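Local coordinates for protein FAD synthetase (Saccharomyces cerevisiae, PDB 2WSI) that catalyses the adenylation of flavin mononucleotide by ATP, forming the coenzyme FAD and releasing diphosphate in the last step of FAD biosynthesis, at residues A[58-61]-A[66-69]; A[205-210]-A[265-270]; A[220-225]-A[234-239]. All blocks are in the same frame, centred on the assembly; numbering follows the deposited sequence.

Contact 1 (A[58-61]-A[66-69]); sequences FSYN and CQVL. With FAD (flavin-adenine dinucleotide), chain C.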
loop_
_atom_site.group_PDB
_atom_site.type_symbol
_atom_site.label_atom_id
_atom_site.label_comp_id
_atom_site.label_asym_id
_atom_site.label_seq_id
_atom_site.Cartn_x
_atom_site.Cartn_y
_atom_site.Cartn_z
ATOM N N PHE A 58 -10.278 6.145 0.512
ATOM C CA PHE A 58 -8.989 5.472 0.679
ATOM C C PHE A 58 -7.898 6.364 0.068
ATOM O O PHE A 58 -7.955 6.688 -1.136
ATOM C CB PHE A 58 -9.044 4.114 -0.046
ATOM C CG PHE A 58 -7.904 3.208 0.298
ATOM C CD1 PHE A 58 -8.080 2.185 1.203
ATOM C CD2 PHE A 58 -6.654 3.400 -0.272
ATOM C CE1 PHE A 58 -7.011 1.354 1.564
ATOM C CE2 PHE A 58 -5.571 2.588 0.083
ATOM C CZ PHE A 58 -5.745 1.570 0.997
ATOM N N SER A 59 -6.920 6.805 0.873
ATOM C CA SER A 59 -5.811 7.578 0.290
ATOM C C SER A 59 -4.769 6.633 -0.292
ATOM O O SER A 59 -4.142 5.837 0.407
ATOM C CB SER A 59 -5.175 8.589 1.266
ATOM O OG SER A 59 -4.654 7.955 2.425
ATOM N N TYR A 60 -4.590 6.734 -1.595
ATOM C CA TYR A 60 -3.759 5.789 -2.320
ATOM C C TYR A 60 -2.736 6.553 -3.166
ATOM O O TYR A 60 -3.105 7.458 -3.919
ATOM C CB TYR A 60 -4.654 4.964 -3.231
ATOM C CG TYR A 60 -3.933 3.913 -4.043
ATOM C CD1 TYR A 60 -3.263 2.864 -3.411
ATOM C CD2 TYR A 60 -3.942 3.945 -5.442
ATOM C CE1 TYR A 60 -2.610 1.886 -4.139
ATOM C CE2 TYR A 60 -3.296 2.976 -6.177
ATOM C CZ TYR A 60 -2.623 1.939 -5.516
ATOM O OH TYR A 60 -1.973 0.934 -6.188
ATOM N N ASN A 61 -1.468 6.162 -3.080
ATOM C CA ASN A 61 -0.411 6.815 -3.869
ATOM C C ASN A 61 0.447 5.779 -4.606
ATOM O O ASN A 61 1.503 6.113 -5.146
ATOM C CB ASN A 61 0.485 7.697 -2.991
ATOM C CG ASN A 61 1.244 6.889 -1.931
ATOM O OD1 ASN A 61 1.131 5.664 -1.857
ATOM N ND2 ASN A 61 2.017 7.583 -1.103
ATOM N N CYS A 66 0.584 1.573 0.930
ATOM C CA CYS A 66 -0.863 1.717 0.737
ATOM C C CYS A 66 -1.407 0.658 -0.222
ATOM O O CYS A 66 -2.588 0.294 -0.130
ATOM C CB CYS A 66 -1.284 3.124 0.350
ATOM S SG CYS A 66 -0.523 3.611 -1.042
ATOM N N GLN A 67 -0.557 0.096 -1.072
ATOM C CA GLN A 67 -0.963 -1.075 -1.863
ATOM C C GLN A 67 -1.237 -2.320 -0.993
ATOM O O GLN A 67 -2.236 -3.026 -1.196
ATOM C CB GLN A 67 0.069 -1.463 -2.916
ATOM C CG GLN A 67 -0.576 -2.477 -3.906
ATOM C CD GLN A 67 0.331 -2.891 -5.026
ATOM O OE1 GLN A 67 1.517 -2.564 -5.037
ATOM N NE2 GLN A 67 -0.216 -3.650 -5.976
ATOM N N VAL A 68 -0.347 -2.622 -0.048
ATOM C CA VAL A 68 -0.616 -3.740 0.851
ATOM C C VAL A 68 -1.927 -3.484 1.575
ATOM O O VAL A 68 -2.780 -4.372 1.660
ATOM C CB VAL A 68 0.537 -3.979 1.865
ATOM C CG1 VAL A 68 0.046 -4.869 3.031
ATOM C CG2 VAL A 68 1.713 -4.627 1.145
ATOM N N LEU A 69 -2.097 -2.266 2.093
ATOM C CA LEU A 69 -3.331 -1.922 2.797
ATOM C C LEU A 69 -4.551 -2.049 1.906
ATOM O O LEU A 69 -5.591 -2.583 2.309
ATOM C CB LEU A 69 -3.263 -0.513 3.385
ATOM C CG LEU A 69 -4.450 -0.143 4.274
ATOM C CD1 LEU A 69 -4.786 -1.266 5.277
ATOM C CD2 LEU A 69 -4.252 1.203 4.953
HETATM P PA FAD C . 3.804 9.081 3.483
HETATM O O1A FAD C . 4.878 8.993 2.434
HETATM O O2A FAD C . 3.294 10.490 3.618
HETATM O O5B FAD C . 2.598 8.019 3.263
HETATM C C5B FAD C . 1.738 7.741 4.353
HETATM C C4B FAD C . 0.340 7.437 3.803
HETATM O O4B FAD C . -0.294 8.636 3.443
HETATM C C3B FAD C . 0.399 6.600 2.541
HETATM O O3B FAD C . 0.398 5.224 2.829
HETATM C C2B FAD C . -0.869 7.026 1.825
HETATM O O2B FAD C . -1.980 6.305 2.312
HETATM C C1B FAD C . -1.000 8.472 2.227
HETATM N N9A FAD C . -0.362 9.301 1.192
HETATM C C8A FAD C . 0.919 9.792 1.161
HETATM N N7A FAD C . 1.079 10.526 0.026
HETATM C C5A FAD C . -0.090 10.475 -0.666
HETATM C C6A FAD C . -0.490 11.014 -1.871
HETATM N N6A FAD C . 0.323 11.775 -2.627
HETATM N N1A FAD C . -1.773 10.796 -2.281
HETATM C C2A FAD C . -2.665 10.048 -1.540
HETATM N N3A FAD C . -2.249 9.480 -0.358
HETATM C C4A FAD C . -0.992 9.726 0.070
HETATM N N1 FAD C . 0.062 14.686 10.107
HETATM C C2 FAD C . -0.198 15.320 11.294
HETATM O O2 FAD C . 0.728 15.733 11.992
HETATM N N3 FAD C . -1.495 15.500 11.708
HETATM C C4 FAD C . -2.547 15.054 10.938
HETATM O O4 FAD C . -3.686 15.241 11.377
HETATM C C4X FAD C . -2.288 14.408 9.725
HETATM N N5 FAD C . -3.318 13.937 8.915
HETATM C C5X FAD C . -3.041 13.293 7.725
HETATM C C6 FAD C . -4.065 12.818 6.905
HETATM C C7 FAD C . -3.756 12.198 5.691
HETATM C C7M FAD C . -4.836 11.686 4.780
HETATM C C8 FAD C . -2.428 12.042 5.317
HETATM C C8M FAD C . -2.078 11.355 4.030
HETATM C C9 FAD C . -1.416 12.505 6.138
HETATM C C9A FAD C . -1.712 13.138 7.329
HETATM N N10 FAD C . -0.682 13.606 8.120
HETATM C C10 FAD C . -0.970 14.217 9.324
HETATM C "C1'" FAD C . 0.745 13.396 7.689
HETATM C "C2'" FAD C . 1.268 12.037 8.204
HETATM O "O2'" FAD C . 1.063 11.841 9.583
HETATM C "C3'" FAD C . 2.746 11.814 7.896
HETATM O "O3'" FAD C . 3.522 12.651 8.717
HETATM C "C4'" FAD C . 3.044 12.099 6.436
HETATM O "O4'" FAD C . 2.098 11.452 5.612
HETATM C "C5'" FAD C . 4.435 11.585 6.064
HETATM O "O5'" FAD C . 4.625 10.305 6.638
HETATM P P FAD C . 5.363 9.132 5.816
HETATM O O1P FAD C . 6.476 9.725 4.984
HETATM O O2P FAD C . 5.783 8.023 6.754
HETATM O O3P FAD C . 4.293 8.443 4.853
HETATM O O HOH W 1 2.659 3.677 0.395
#
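Phe58 meets Cys66 and Leu69 with the outer edge of its ring. Its side chain leaves the backbone toward the helix, and with CG anti to the backbone N (chi1 -167°) the ring extends further that way. Beyond CG the two sides of the ring part: CE2 lies 3.8 Å from the carbonyl oxygen Cys66 O, while CE1 faces Leu69 CG. CZ goes deepest, 3.6 Å from Cys66 O and 3.9 Å from Leu69 CG. Cys66 O sits near the ring plane, so the weakly positive C-H edge faces an electron-rich atom. Tyr60 also presents an edge, its CE1 being 4.1 Å from Gln67 CA, while its hydroxyl pairs with Thr123. The Cys66 sulfur lies obliquely beside this ring, but its modelled position is doubtful. A water accepts from Cys66 N at 3.0 Å; its bond to Asn61 OD1 is weak, and that oxygen is chiefly held by Gly63 N. The same segment also binds FAD: the ribose hydroxyl O2B donates to Ser59 O at 2.9 Å, and Asn61 CB packs 3.6 Å from adenine C6A. Cys66 lines the pocket too, its CB 3.7 Å from FAD O3B. A strand end running through a glycine-containing turn into a helix is consistent with the PP-loop of the PAPS reductase family. Strand 56-59 lies between the parallel strands 102-106 and 160-162, helix 64-87 forms the helical connection of the beta-alpha-beta crossover from 56-59 to the adjacent 102-106, and Val68 turns from the strand toward helix 199-209.

Contact 2 (A[205-210]-A[265-270]); sequences FLLYSN and SAINTS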
loop_
_atom_site.group_PDB
_atom_site.type_symbol
_atom_site.label_atom_id
_atom_site.label_comp_id
_atom_site.label_asym_id
_atom_site.label_seq_id
_atom_site.Cartn_x
_atom_site.Cartn_y
_atom_site.Cartn_z
ATOM N N PHE A 205 4.294 -10.123 2.324
ATOM C CA PHE A 205 2.915 -10.176 1.829
ATOM C C PHE A 205 2.811 -9.706 0.371
ATOM O O PHE A 205 2.157 -10.339 -0.459
ATOM C CB PHE A 205 1.985 -9.357 2.733
ATOM C CG PHE A 205 0.538 -9.464 2.339
ATOM C CD1 PHE A 205 -0.180 -10.617 2.603
ATOM C CD2 PHE A 205 -0.090 -8.428 1.649
ATOM C CE1 PHE A 205 -1.512 -10.739 2.238
ATOM C CE2 PHE A 205 -1.422 -8.535 1.278
ATOM C CZ PHE A 205 -2.141 -9.697 1.580
ATOM N N LEU A 206 3.474 -8.609 0.033
ATOM C CA LEU A 206 3.291 -8.028 -1.304
ATOM C C LEU A 206 3.896 -8.949 -2.380
ATOM O O LEU A 206 3.311 -9.140 -3.424
ATOM C CB LEU A 206 3.867 -6.609 -1.345
ATOM C CG LEU A 206 3.600 -5.788 -2.609
ATOM C CD1 LEU A 206 2.086 -5.737 -2.873
ATOM C CD2 LEU A 206 4.196 -4.406 -2.462
ATOM N N LEU A 207 5.038 -9.581 -2.094
ATOM C CA LEU A 207 5.633 -10.524 -3.039
ATOM C C LEU A 207 4.803 -11.789 -3.139
ATOM O O LEU A 207 4.565 -12.288 -4.239
ATOM C CB LEU A 207 7.074 -10.890 -2.629
ATOM C CG LEU A 207 8.083 -9.772 -2.849
ATOM C CD1 LEU A 207 9.462 -10.123 -2.220
ATOM C CD2 LEU A 207 8.212 -9.432 -4.350
ATOM N N TYR A 208 4.362 -12.324 -1.997
ATOM C CA TYR A 208 3.433 -13.459 -2.041
ATOM C C TYR A 208 2.166 -13.205 -2.869
ATOM O O TYR A 208 1.648 -14.140 -3.509
ATOM C CB TYR A 208 2.997 -13.903 -0.652
ATOM C CG TYR A 208 2.120 -15.158 -0.735
ATOM C CD1 TYR A 208 2.697 -16.404 -0.962
ATOM C CD2 TYR A 208 0.732 -15.086 -0.615
ATOM C CE1 TYR A 208 1.920 -17.567 -1.059
ATOM C CE2 TYR A 208 -0.075 -16.256 -0.713
ATOM C CZ TYR A 208 0.551 -17.488 -0.927
ATOM O OH TYR A 208 -0.162 -18.656 -1.021
ATOM N N SER A 209 1.660 -11.972 -2.865
ATOM C CA SER A 209 0.369 -11.691 -3.525
ATOM C C SER A 209 0.454 -11.883 -5.032
ATOM O O SER A 209 -0.574 -12.090 -5.702
ATOM C CB SER A 209 -0.127 -10.264 -3.261
ATOM O OG SER A 209 0.647 -9.293 -3.956
ATOM N N ASN A 210 1.673 -11.732 -5.545
ATOM C CA ASN A 210 1.961 -11.716 -6.982
ATOM C C ASN A 210 1.303 -10.556 -7.702
ATOM O O ASN A 210 1.318 -10.515 -8.927
ATOM C CB ASN A 210 1.544 -13.023 -7.680
ATOM C CG ASN A 210 2.338 -13.268 -8.967
ATOM O OD1 ASN A 210 3.508 -12.888 -9.070
ATOM N ND2 ASN A 210 1.696 -13.876 -9.959
ATOM N N SER A 265 10.357 -17.417 -10.477
ATOM C CA SER A 265 11.209 -16.384 -9.889
ATOM C C SER A 265 10.945 -14.981 -10.451
ATOM O O SER A 265 11.690 -14.044 -10.155
ATOM C CB SER A 265 12.677 -16.725 -10.117
ATOM O OG SER A 265 12.975 -16.661 -11.501
ATOM N N ALA A 266 9.914 -14.824 -11.272
ATOM C CA ALA A 266 9.614 -13.506 -11.813
ATOM C C ALA A 266 8.856 -12.677 -10.782
ATOM O O ALA A 266 8.057 -13.198 -10.001
ATOM C CB ALA A 266 8.813 -13.621 -13.098
ATOM N N ILE A 267 9.121 -11.386 -10.770
ATOM C CA ILE A 267 8.441 -10.497 -9.843
ATOM C C ILE A 267 7.706 -9.494 -10.699
ATOM O O ILE A 267 8.258 -8.933 -11.633
ATOM C CB ILE A 267 9.408 -9.846 -8.867
ATOM C CG1 ILE A 267 10.045 -10.930 -7.989
ATOM C CG2 ILE A 267 8.692 -8.848 -7.972
ATOM C CD1 ILE A 267 11.414 -10.580 -7.479
ATOM N N ASN A 268 6.423 -9.361 -10.411
ATOM C CA ASN A 268 5.515 -8.556 -11.179
ATOM C C ASN A 268 5.722 -7.046 -11.003
ATOM O O ASN A 268 4.920 -6.395 -10.359
ATOM C CB ASN A 268 4.094 -8.939 -10.749
ATOM C CG ASN A 268 3.049 -8.425 -11.700
ATOM O OD1 ASN A 268 3.378 -7.831 -12.725
ATOM N ND2 ASN A 268 1.781 -8.654 -11.375
ATOM N N THR A 269 6.782 -6.480 -11.583
ATOM C CA THR A 269 7.015 -5.038 -11.481
ATOM C C THR A 269 6.394 -4.260 -12.640
ATOM O O THR A 269 6.434 -4.709 -13.773
ATOM C CB THR A 269 8.514 -4.702 -11.430
ATOM O OG1 THR A 269 9.204 -5.444 -12.442
ATOM C CG2 THR A 269 9.083 -5.041 -10.048
ATOM N N SER A 270 5.852 -3.081 -12.349
ATOM C CA SER A 270 5.234 -2.239 -13.375
ATOM C C SER A 270 6.314 -1.572 -14.222
ATOM O O SER A 270 7.449 -1.426 -13.783
ATOM C CB SER A 270 4.313 -1.181 -12.739
ATOM O OG SER A 270 5.061 -0.099 -12.149
HETATM O O HOH W 2 5.389 -10.588 -8.075
HETATM O O HOH W 3 5.431 -12.551 -11.183
#
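Asn210 leaves helix 199-209 with a positive phi of 63°, and its carbonyl oxygen accepts from the side-chain amide of Asn268. Asn268 ND2 donates to Asn210 O over 3.1 Å with an N-H...O angle of 168°. The oxygen lies almost in the amide plane of Asn268, whereas the donor is tilted from the carbonyl plane of Asn210. Asn268 CG stands anti to its own backbone N (chi1 -166°), which carries the amide toward the helix end. An inverse gamma turn centred on the same residue, with Thr269 N bonded to Ile267 O at 2.9 Å, bends the chain here. Two waters fill in beside the direct bond, both donating to Asn210 OD1. One, 3.1 Å from Asn210 OD1, accepts from Asn268 N at 2.8 Å. The other, 2.9 Å from Asn210 OD1, makes only a weak bond to Ala266 O. With an alanine here in place of Asn268 the ND2 donor is gone, and the Asn210 carbonyl would probably be left without its partner from the 265-270 loop. One turn back along the helix, Leu207 CD2 meets Ile267 CG2 at 3.7 Å, the two side chains crossing at a slant. The contact thus packs a helix C-terminal end against a loop, away from the FAD site. Ile251 of helix 248-252 touches both Leu207 and Ile267. Backbone bonds from Asn268 and Ser270 to Ile213 tie the loop to the chain beyond helix 199-209, while Phe205 and Leu206 of that helix pack on helix 64-87.

Contact 3 (A[220-225]-A[234-239]); sequences GFTSIG and PHLRKD. With SO4 (sulfate ion), chain B.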
loop_
_atom_site.group_PDB
_atom_site.type_symbol
_atom_site.label_atom_id
_atom_site.label_comp_id
_atom_site.label_asym_id
_atom_site.label_seq_id
_atom_site.Cartn_x
_atom_site.Cartn_y
_atom_site.Cartn_z
ATOM N N GLY A 220 15.621 -0.415 -6.931
ATOM C CA GLY A 220 16.342 -0.148 -5.686
ATOM C C GLY A 220 15.708 0.858 -4.755
ATOM O O GLY A 220 16.230 1.100 -3.672
ATOM N N PHE A 221 14.580 1.463 -5.146
ATOM C CA PHE A 221 13.853 2.285 -4.196
ATOM C C PHE A 221 13.329 1.409 -3.059
ATOM O O PHE A 221 12.895 0.277 -3.299
ATOM C CB PHE A 221 12.684 3.030 -4.887
ATOM C CG PHE A 221 13.138 4.183 -5.764
ATOM C CD1 PHE A 221 12.984 5.499 -5.343
ATOM C CD2 PHE A 221 13.742 3.947 -6.981
ATOM C CE1 PHE A 221 13.412 6.556 -6.137
ATOM C CE2 PHE A 221 14.163 5.000 -7.771
ATOM C CZ PHE A 221 14.003 6.298 -7.349
ATOM N N THR A 222 13.361 1.932 -1.830
ATOM C CA THR A 222 12.685 1.280 -0.701
ATOM C C THR A 222 11.607 2.194 -0.118
ATOM O O THR A 222 10.859 1.828 0.780
ATOM C CB THR A 222 13.681 0.930 0.419
ATOM O OG1 THR A 222 14.338 2.136 0.849
ATOM C CG2 THR A 222 14.680 -0.101 -0.075
ATOM N N SER A 223 11.575 3.411 -0.609
ATOM C CA SER A 223 10.621 4.406 -0.143
ATOM C C SER A 223 10.471 5.355 -1.315
ATOM O O SER A 223 11.479 5.754 -1.912
ATOM C CB SER A 223 11.202 5.146 1.072
ATOM O OG SER A 223 10.301 6.121 1.563
ATOM N N ILE A 224 9.246 5.708 -1.678
ATOM C CA ILE A 224 9.061 6.580 -2.835
ATOM C C ILE A 224 8.526 7.939 -2.403
ATOM O O ILE A 224 7.480 8.037 -1.759
ATOM C CB ILE A 224 8.122 5.961 -3.907
ATOM C CG1 ILE A 224 8.683 4.628 -4.414
ATOM C CG2 ILE A 224 7.962 6.924 -5.075
ATOM C CD1 ILE A 224 7.680 3.823 -5.307
ATOM N N GLY A 225 9.285 8.977 -2.734
ATOM C CA GLY A 225 8.870 10.346 -2.505
ATOM C C GLY A 225 8.664 10.976 -3.869
ATOM O O GLY A 225 8.002 10.393 -4.733
ATOM N N PRO A 234 20.896 3.750 -0.891
ATOM C CA PRO A 234 22.366 3.604 -1.008
ATOM C C PRO A 234 22.871 2.306 -0.388
ATOM O O PRO A 234 23.934 1.818 -0.764
ATOM C CB PRO A 234 22.921 4.824 -0.251
ATOM C CG PRO A 234 21.796 5.349 0.593
ATOM C CD PRO A 234 20.496 4.930 -0.095
ATOM N N HIS A 235 22.097 1.739 0.542
ATOM C CA HIS A 235 22.441 0.458 1.135
ATOM C C HIS A 235 22.159 -0.723 0.208
ATOM O O HIS A 235 22.526 -1.856 0.534
ATOM C CB HIS A 235 21.753 0.289 2.499
ATOM C CG HIS A 235 22.077 1.389 3.459
ATOM N ND1 HIS A 235 23.266 1.437 4.161
ATOM C CD2 HIS A 235 21.394 2.508 3.798
ATOM C CE1 HIS A 235 23.290 2.530 4.905
ATOM N NE2 HIS A 235 22.169 3.197 4.701
ATOM N N LEU A 236 21.554 -0.463 -0.958
ATOM C CA LEU A 236 21.345 -1.517 -1.948
ATOM C C LEU A 236 22.307 -1.398 -3.139
ATOM O O LEU A 236 22.226 -2.171 -4.091
ATOM C CB LEU A 236 19.879 -1.528 -2.436
ATOM C CG LEU A 236 18.881 -1.789 -1.294
ATOM C CD1 LEU A 236 17.449 -1.866 -1.816
ATOM C CD2 LEU A 236 19.234 -3.081 -0.533
ATOM N N ARG A 237 23.220 -0.435 -3.080
ATOM C CA ARG A 237 24.258 -0.312 -4.106
ATOM C C ARG A 237 25.066 -1.619 -4.160
ATOM O O ARG A 237 25.608 -2.060 -3.157
ATOM C CB ARG A 237 25.152 0.874 -3.779
ATOM C CG ARG A 237 25.961 1.429 -4.931
ATOM C CD ARG A 237 26.423 2.853 -4.610
ATOM N NE ARG A 237 27.326 2.913 -3.455
ATOM C CZ ARG A 237 26.966 3.228 -2.203
ATOM N NH1 ARG A 237 25.703 3.533 -1.893
ATOM N NH2 ARG A 237 27.887 3.245 -1.244
ATOM N N LYS A 238 25.134 -2.246 -5.326
ATOM C CA LYS A 238 25.644 -3.613 -5.416
ATOM C C LYS A 238 27.138 -3.743 -5.125
ATOM O O LYS A 238 27.566 -4.710 -4.500
ATOM C CB LYS A 238 25.354 -4.199 -6.788
ATOM C CG LYS A 238 23.909 -4.567 -7.001
ATOM C CD LYS A 238 23.618 -4.735 -8.470
ATOM C CE LYS A 238 22.648 -5.874 -8.701
ATOM N NZ LYS A 238 23.267 -7.181 -8.334
ATOM N N ASP A 239 27.932 -2.783 -5.576
ATOM C CA ASP A 239 29.382 -2.913 -5.439
ATOM C C ASP A 239 29.860 -2.675 -4.005
ATOM O O ASP A 239 31.048 -2.792 -3.722
ATOM C CB ASP A 239 30.121 -1.994 -6.425
ATOM C CG ASP A 239 29.628 -0.557 -6.387
ATOM O OD1 ASP A 239 29.306 -0.050 -5.284
ATOM O OD2 ASP A 239 29.584 0.073 -7.472
HETATM S S SO4 B . 6.556 3.819 0.335
HETATM O O1 SO4 B . 6.869 5.211 0.599
HETATM O O2 SO4 B . 5.239 3.762 -0.290
HETATM O O3 SO4 B . 7.565 3.282 -0.579
HETATM O O4 SO4 B . 6.452 3.085 1.590
#
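Thr222 and Leu236 point their side chains at one another and meet methyl to methyl, Thr222 CG2 lying 3.7 Å from Leu236 CD1. In Leu236, CG is anti to the carbonyl carbon (chi1 -61°) and the chain continues extended, which brings CD1 against the 220-225 segment. There CD1 also comes 3.7 Å from Gly220 O. Thr222 has its methyl beside the backbone N, while OG1 is engaged by Glu299 O and Asn233 ND2, so the threonine gives an apolar branch to the leucine and a polar one to neighbouring loops. Gly220 has a positive phi of 105°; a side chain there would point at Leu236 and collide with the preceding carbonyl. Further along, Ile224 N donates at 3.1 Å to O3 of a sulfate, probably from the crystallisation liquor, and Lys64 bonds both this ion and Thr222 O. Both segments belong to the irregular region between helices 215-218 and 248-252, with the Thr222 side chain about 7 Å from that of the FAD-binding Arg300. No hydrogen bond joins them and only 97 Å² is buried. The chemistry implies a small van der Waals contact, methyl to methyl and methyl to carbonyl, while the Thr222 hydroxyl pairs outside the two segments.

Contact 1 is the core of the three, its centre about 4 Å from that of the chain, whereas the centres of contacts 2 and 3 lie about 13 and 18 Å out. Contacts 1 and 2 share an interface: Val68 CG1 packs 3.8 Å from Phe205 CD2, where helices 64-87 and 199-209 pack together. Contact 3 touches neither, yet is buried and falls in the sequence span between the two halves of contact 2. Chemistry follows place. Ring edges and a ligand-facing backbone mark strand 56-59, inside the sheet, direct and water-mediated polar bonds mark the partly exposed helix end, and methyl packing without a hydrogen bond joins the two loop segments of contact 3.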